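Local coordinates for protection of telomeres protein 1 (Schizosaccharomyces pombe, PDB 7CUI), which protects the single-stranded 3' overhang of telomeres by binding its G-rich DNA, and regulates telomerase and telomere length, at residues 69-72 against 77-80; 126-131 against 137-142. All blocks are in the same frame, centred on the assembly; numbering follows the deposited sequence.

In the fold
This chain is the C-terminal part of Pot1. Its curled mixed sheet with added helices is consistent with an OB fold. Interaction 1 closes one end of the hairpin of strands 49-73 and 77-87. Interaction 2 joins helices 121-135 and 138-148, which follow later in the chain. Their centres lie about 20 Å apart, and their nearest atoms about 4 Å. Interaction 1 runs from buried Ala-69 and Trp-80 to exposed Leu-71 and Ser-72, and is held by backbone hydrogen bonds and apolar contacts. Interaction 2 is much smaller. It rests on one long charged pair between a partly exposed lysine and a buried glutamate.

Interaction 1. Residues 69-72 against 77-80; sequences AVLS and SYVW
Leu-71 holds CG anti to its backbone N (chi1 -173°), while Tyr-78 holds CG anti to its carbonyl carbon (chi1 -70°). These turns place Leu-71 CD1 over one face of the Tyr-78 ring, 4.0 Å from the ring centroid, a CH-pi contact displaced toward the rim. The two residues form a non-hydrogen-bonded pair near the turn end of an antiparallel beta hairpin. The pair belongs to the hairpin of strands 49-73 and 77-87 in the curled sheet.

Ala-69 and Trp-80, on the same sheet face as Leu-71 and Tyr-78, form the other non-hydrogen-bonded pair. Ala-69 CB lies 4.0 Å from Trp-80 CE3. Beyond the hairpin, the indole packs on Ala-103, Ala-104 and Ile-107 of helix 100-107, and both Ala-69 and Trp-80 are buried.

Val-70 and Val-79 project from the other face and cross obliquely, with Val-70 CG2 4.1 Å from Val-79 CG2. They are the hydrogen-bonded pair. Val-70 N to Val-79 O and Val-79 N to Val-70 O each measure 2.8 Å. Val-70 also packs on an apolar side chain of another protein's chain.

At the turn, Ser-77 O takes two donors from Ser-72. Ser-72 N lies 2.9 Å from Ser-77 O. Ser-72 OG lies above the carbonyl plane of Ser-77, 3.1 Å from Ser-77 O.

Interaction 2. Residues 126-131 against 137-142; sequences QLKERL and NLEERI. With SO4 (sulfate ion), chain E.
Lys-128 and Glu-139 meet with their side chains at about a right angle. They link two consecutive helices, 121-135 and 138-148, which lie against strand 49-73 of the OB-like sheet. The contact is slender, with 79 Å² buried in all and a CA-CA distance of 8.2 Å between these two residues.

Glu-139 has CG opposite its backbone N (chi1 -175°) and bends at chi2 (-87°). Its carboxylate thereby comes beside the lysine chain. Lys-128 is bent at chi3 and chi4. Its aliphatic part passes the carboxylate first, with Lys-128 CD 3.6 Å from Glu-139 OE1. The ammonium group lies nearer the other oxygen: Lys-128 NZ is 3.8 Å from Glu-139 OE2, a long salt bridge. No hydrogen bond crosses between the segments. The lysine charge would be expected to favour the ionised form of the buried glutamate. Lys-128 also touches Leu-65, and Glu-139 touches Phe-60, both of strand 49-73.

Asn-137 sits at the N-cap position of helix 138-148, but its side chain makes no capping bond. Instead Asn-137 ND2 donates to Glu-140 OE1 at 2.8 Å. The oxygen lies close to the amide plane of Asn-137, whereas the donor stands above the plane of the carboxylate.

The side chain of Arg-141 is bent at chi2 and chi3. Its NE makes a salt bridge to Asp-158. Its NH1 binds a sulfate ion, probably from the crystallisation liquor. The sulfate O1 lies in the guanidinium plane at its edge. The bond from Arg-141 NH1 to sulfate O2 is 3.2 Å and fairly straight, at 162°.

Interaction 1. Residues 69-72 against 77-80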
loop_
_atom_site.group_PDB
_atom_site.type_symbol
_atom_site.label_atom_id
_atom_site.label_comp_id
_atom_site.label_asym_id
_atom_site.label_seq_id
_atom_site.Cartn_x
_atom_site.Cartn_y
_atom_site.Cartn_z
ATOM N N ALA A 69 2.613 -3.678 11.627
ATOM C CA ALA A 69 3.237 -4.991 11.546
ATOM C C ALA A 69 2.368 -5.992 12.297
ATOM O O ALA A 69 1.877 -5.690 13.384
ATOM C CB ALA A 69 4.643 -4.961 12.099
ATOM N N VAL A 70 2.189 -7.180 11.709
ATOM C CA VAL A 70 1.345 -8.204 12.306
ATOM C C VAL A 70 2.188 -9.432 12.639
ATOM O O VAL A 70 3.250 -9.641 12.059
ATOM C CB VAL A 70 0.151 -8.568 11.400
ATOM C CG1 VAL A 70 -0.800 -7.392 11.213
ATOM C CG2 VAL A 70 0.597 -9.129 10.057
ATOM N N LEU A 71 1.686 -10.243 13.575
ATOM C CA LEU A 71 2.334 -11.495 13.941
ATOM C C LEU A 71 2.107 -12.522 12.833
ATOM O O LEU A 71 0.967 -12.777 12.449
ATOM C CB LEU A 71 1.764 -11.983 15.279
ATOM C CG LEU A 71 2.462 -13.202 15.885
ATOM C CD1 LEU A 71 3.824 -12.822 16.448
ATOM C CD2 LEU A 71 1.600 -13.847 16.959
ATOM N N SER A 72 3.203 -13.101 12.324
ATOM C CA SER A 72 3.121 -14.124 11.291
ATOM C C SER A 72 3.395 -15.508 11.878
ATOM O O SER A 72 2.589 -16.417 11.710
ATOM C CB SER A 72 4.022 -13.819 10.119
ATOM O OG SER A 72 5.350 -13.566 10.548
ATOM N N SER A 77 7.521 -13.290 15.827
ATOM C CA SER A 77 7.977 -12.948 14.487
ATOM C C SER A 77 6.894 -12.167 13.750
ATOM O O SER A 77 5.815 -12.699 13.485
ATOM C CB SER A 77 8.367 -14.168 13.702
ATOM O OG SER A 77 9.567 -14.727 14.208
ATOM N N TYR A 78 7.213 -10.918 13.392
ATOM C CA TYR A 78 6.245 -10.013 12.791
ATOM C C TYR A 78 6.607 -9.729 11.332
ATOM O O TYR A 78 7.755 -9.895 10.920
ATOM C CB TYR A 78 6.163 -8.717 13.604
ATOM C CG TYR A 78 5.532 -8.840 14.968
ATOM C CD1 TYR A 78 6.224 -9.387 16.037
ATOM C CD2 TYR A 78 4.241 -8.384 15.199
ATOM C CE1 TYR A 78 5.648 -9.498 17.293
ATOM C CE2 TYR A 78 3.649 -8.487 16.448
ATOM C CZ TYR A 78 4.357 -9.044 17.501
ATOM O OH TYR A 78 3.776 -9.135 18.733
ATOM N N VAL A 79 5.609 -9.298 10.552
ATOM C CA VAL A 79 5.825 -8.871 9.177
ATOM C C VAL A 79 5.030 -7.598 8.920
ATOM O O VAL A 79 3.992 -7.376 9.548
ATOM C CB VAL A 79 5.468 -9.950 8.133
ATOM C CG1 VAL A 79 6.452 -11.111 8.140
ATOM C CG2 VAL A 79 4.025 -10.427 8.248
ATOM N N TRP A 80 5.538 -6.787 7.983
ATOM C CA TRP A 80 4.834 -5.607 7.511
ATOM C C TRP A 80 3.579 -6.041 6.766
ATOM O O TRP A 80 3.631 -6.925 5.915
ATOM C CB TRP A 80 5.714 -4.766 6.579
ATOM C CG TRP A 80 6.927 -4.152 7.205
ATOM C CD1 TRP A 80 8.223 -4.322 6.810
ATOM C CD2 TRP A 80 6.965 -3.249 8.325
ATOM N NE1 TRP A 80 9.064 -3.600 7.612
ATOM C CE2 TRP A 80 8.323 -2.933 8.552
ATOM C CE3 TRP A 80 5.992 -2.684 9.161
ATOM C CZ2 TRP A 80 8.726 -2.066 9.569
ATOM C CZ3 TRP A 80 6.392 -1.838 10.173
ATOM C CH2 TRP A 80 7.740 -1.536 10.372
#

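Interaction 2. Residues 126-131 against 137-142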
loop_
_atom_site.group_PDB
_atom_site.type_symbol
_atom_site.label_atom_id
_atom_site.label_comp_id
_atom_site.label_asym_id
_atom_site.label_seq_id
_atom_site.Cartn_x
_atom_site.Cartn_y
_atom_site.Cartn_z
ATOM N N GLN A 126 9.485 6.841 14.179
ATOM C CA GLN A 126 10.393 6.818 13.043
ATOM C C GLN A 126 9.650 6.401 11.775
ATOM O O GLN A 126 9.943 6.909 10.692
ATOM C CB GLN A 126 11.575 5.890 13.319
ATOM C CG GLN A 126 12.642 6.523 14.198
ATOM C CD GLN A 126 13.450 5.496 14.954
ATOM O OE1 GLN A 126 13.521 4.326 14.583
ATOM N NE2 GLN A 126 14.073 5.931 16.037
ATOM N N LEU A 127 8.700 5.470 11.926
ATOM C CA LEU A 127 7.848 5.004 10.844
ATOM C C LEU A 127 6.974 6.164 10.367
ATOM O O LEU A 127 6.878 6.402 9.166
ATOM C CB LEU A 127 6.975 3.869 11.390
ATOM C CG LEU A 127 6.532 2.748 10.446
ATOM C CD1 LEU A 127 5.071 2.426 10.681
ATOM C CD2 LEU A 127 6.781 3.052 8.980
ATOM N N LYS A 128 6.341 6.871 11.318
ATOM C CA LYS A 128 5.515 8.030 11.023
ATOM C C LYS A 128 6.297 9.001 10.145
ATOM O O LYS A 128 5.792 9.451 9.121
ATOM C CB LYS A 128 5.098 8.759 12.306
ATOM C CG LYS A 128 3.602 8.840 12.576
ATOM C CD LYS A 128 3.217 10.057 13.401
ATOM C CE LYS A 128 3.107 9.800 14.890
ATOM N NZ LYS A 128 2.006 8.860 15.217
ATOM N N GLU A 129 7.534 9.296 10.561
ATOM C CA GLU A 129 8.352 10.323 9.935
ATOM C C GLU A 129 8.719 9.910 8.514
ATOM O O GLU A 129 8.779 10.753 7.623
ATOM C CB GLU A 129 9.581 10.647 10.786
ATOM C CG GLU A 129 9.260 11.537 11.978
ATOM C CD GLU A 129 10.399 11.727 12.969
ATOM O OE1 GLU A 129 10.281 12.624 13.838
ATOM O OE2 GLU A 129 11.403 10.980 12.874
ATOM N N ARG A 130 8.922 8.606 8.310
ATOM C CA ARG A 130 9.276 8.092 6.999
ATOM C C ARG A 130 8.064 8.146 6.070
ATOM O O ARG A 130 8.175 8.598 4.933
ATOM C CB ARG A 130 9.838 6.673 7.108
ATOM C CG ARG A 130 10.680 6.266 5.909
ATOM C CD ARG A 130 12.142 6.139 6.270
ATOM N NE ARG A 130 12.973 5.829 5.114
ATOM C CZ ARG A 130 13.768 6.702 4.512
ATOM N NH1 ARG A 130 13.842 7.945 4.958
ATOM N NH2 ARG A 130 14.491 6.327 3.473
ATOM N N LEU A 131 6.905 7.703 6.574
ATOM C CA LEU A 131 5.682 7.657 5.790
ATOM C C LEU A 131 5.157 9.072 5.538
ATOM O O LEU A 131 4.360 9.288 4.630
ATOM C CB LEU A 131 4.658 6.773 6.513
ATOM C CG LEU A 131 4.986 5.275 6.547
ATOM C CD1 LEU A 131 3.879 4.490 7.234
ATOM C CD2 LEU A 131 5.205 4.725 5.145
ATOM N N ASN A 137 0.455 15.183 5.564
ATOM C CA ASN A 137 -0.300 15.360 6.798
ATOM C C ASN A 137 -1.538 14.464 6.857
ATOM O O ASN A 137 -2.404 14.684 7.702
ATOM C CB ASN A 137 -0.702 16.816 7.043
ATOM C CG ASN A 137 0.486 17.748 7.122
ATOM O OD1 ASN A 137 0.858 18.366 6.126
ATOM N ND2 ASN A 137 1.102 17.837 8.285
ATOM N N LEU A 138 -1.602 13.436 5.997
ATOM C CA LEU A 138 -2.760 12.555 5.918
ATOM C C LEU A 138 -3.018 11.846 7.255
ATOM O O LEU A 138 -4.155 11.821 7.728
ATOM C CB LEU A 138 -2.526 11.540 4.795
ATOM C CG LEU A 138 -3.739 11.090 3.974
ATOM C CD1 LEU A 138 -3.768 9.570 3.886
ATOM C CD2 LEU A 138 -5.060 11.640 4.495
ATOM N N GLU A 139 -1.967 11.265 7.851
ATOM C CA GLU A 139 -2.113 10.458 9.053
ATOM C C GLU A 139 -2.607 11.337 10.200
ATOM O O GLU A 139 -3.498 10.938 10.955
ATOM C CB GLU A 139 -0.793 9.758 9.387
ATOM C CG GLU A 139 -0.871 8.802 10.567
ATOM C CD GLU A 139 -0.663 9.383 11.958
ATOM O OE1 GLU A 139 -0.100 10.502 12.069
ATOM O OE2 GLU A 139 -1.067 8.708 12.942
ATOM N N GLU A 140 -2.021 12.541 10.296
ATOM C CA GLU A 140 -2.336 13.511 11.333
ATOM C C GLU A 140 -3.820 13.848 11.279
ATOM O O GLU A 140 -4.486 13.927 12.310
ATOM C CB GLU A 140 -1.554 14.802 11.107
ATOM C CG GLU A 140 -0.147 14.760 11.659
ATOM C CD GLU A 140 0.750 15.934 11.296
ATOM O OE1 GLU A 140 0.234 16.960 10.771
ATOM O OE2 GLU A 140 1.975 15.830 11.538
ATOM N N ARG A 141 -4.314 14.046 10.052
ATOM C CA ARG A 141 -5.679 14.479 9.813
ATOM C C ARG A 141 -6.629 13.310 10.050
ATOM O O ARG A 141 -7.720 13.492 10.588
ATOM C CB ARG A 141 -5.826 15.037 8.394
ATOM C CG ARG A 141 -5.443 16.511 8.237
ATOM C CD ARG A 141 -5.688 17.492 9.366
ATOM N NE ARG A 141 -7.060 17.994 9.494
ATOM C CZ ARG A 141 -7.516 18.805 10.466
ATOM N NH1 ARG A 141 -8.785 19.279 10.411
ATOM N NH2 ARG A 141 -6.711 19.164 11.455
ATOM N N ILE A 142 -6.206 12.110 9.639
ATOM C CA ILE A 142 -7.020 10.925 9.847
ATOM C C ILE A 142 -7.211 10.712 11.349
ATOM O O ILE A 142 -8.331 10.464 11.795
ATOM C CB ILE A 142 -6.435 9.697 9.120
ATOM C CG1 ILE A 142 -6.792 9.719 7.631
ATOM C CG2 ILE A 142 -6.881 8.404 9.790
ATOM C CD1 ILE A 142 -6.184 8.603 6.821
HETATM S S SO4 E . -10.680 21.834 11.183
HETATM O O1 SO4 E . -11.701 20.828 11.310
HETATM O O2 SO4 E . -9.736 21.691 12.260
HETATM O O3 SO4 E . -10.004 21.679 9.921
HETATM O O4 SO4 E . -11.282 23.139 11.242
#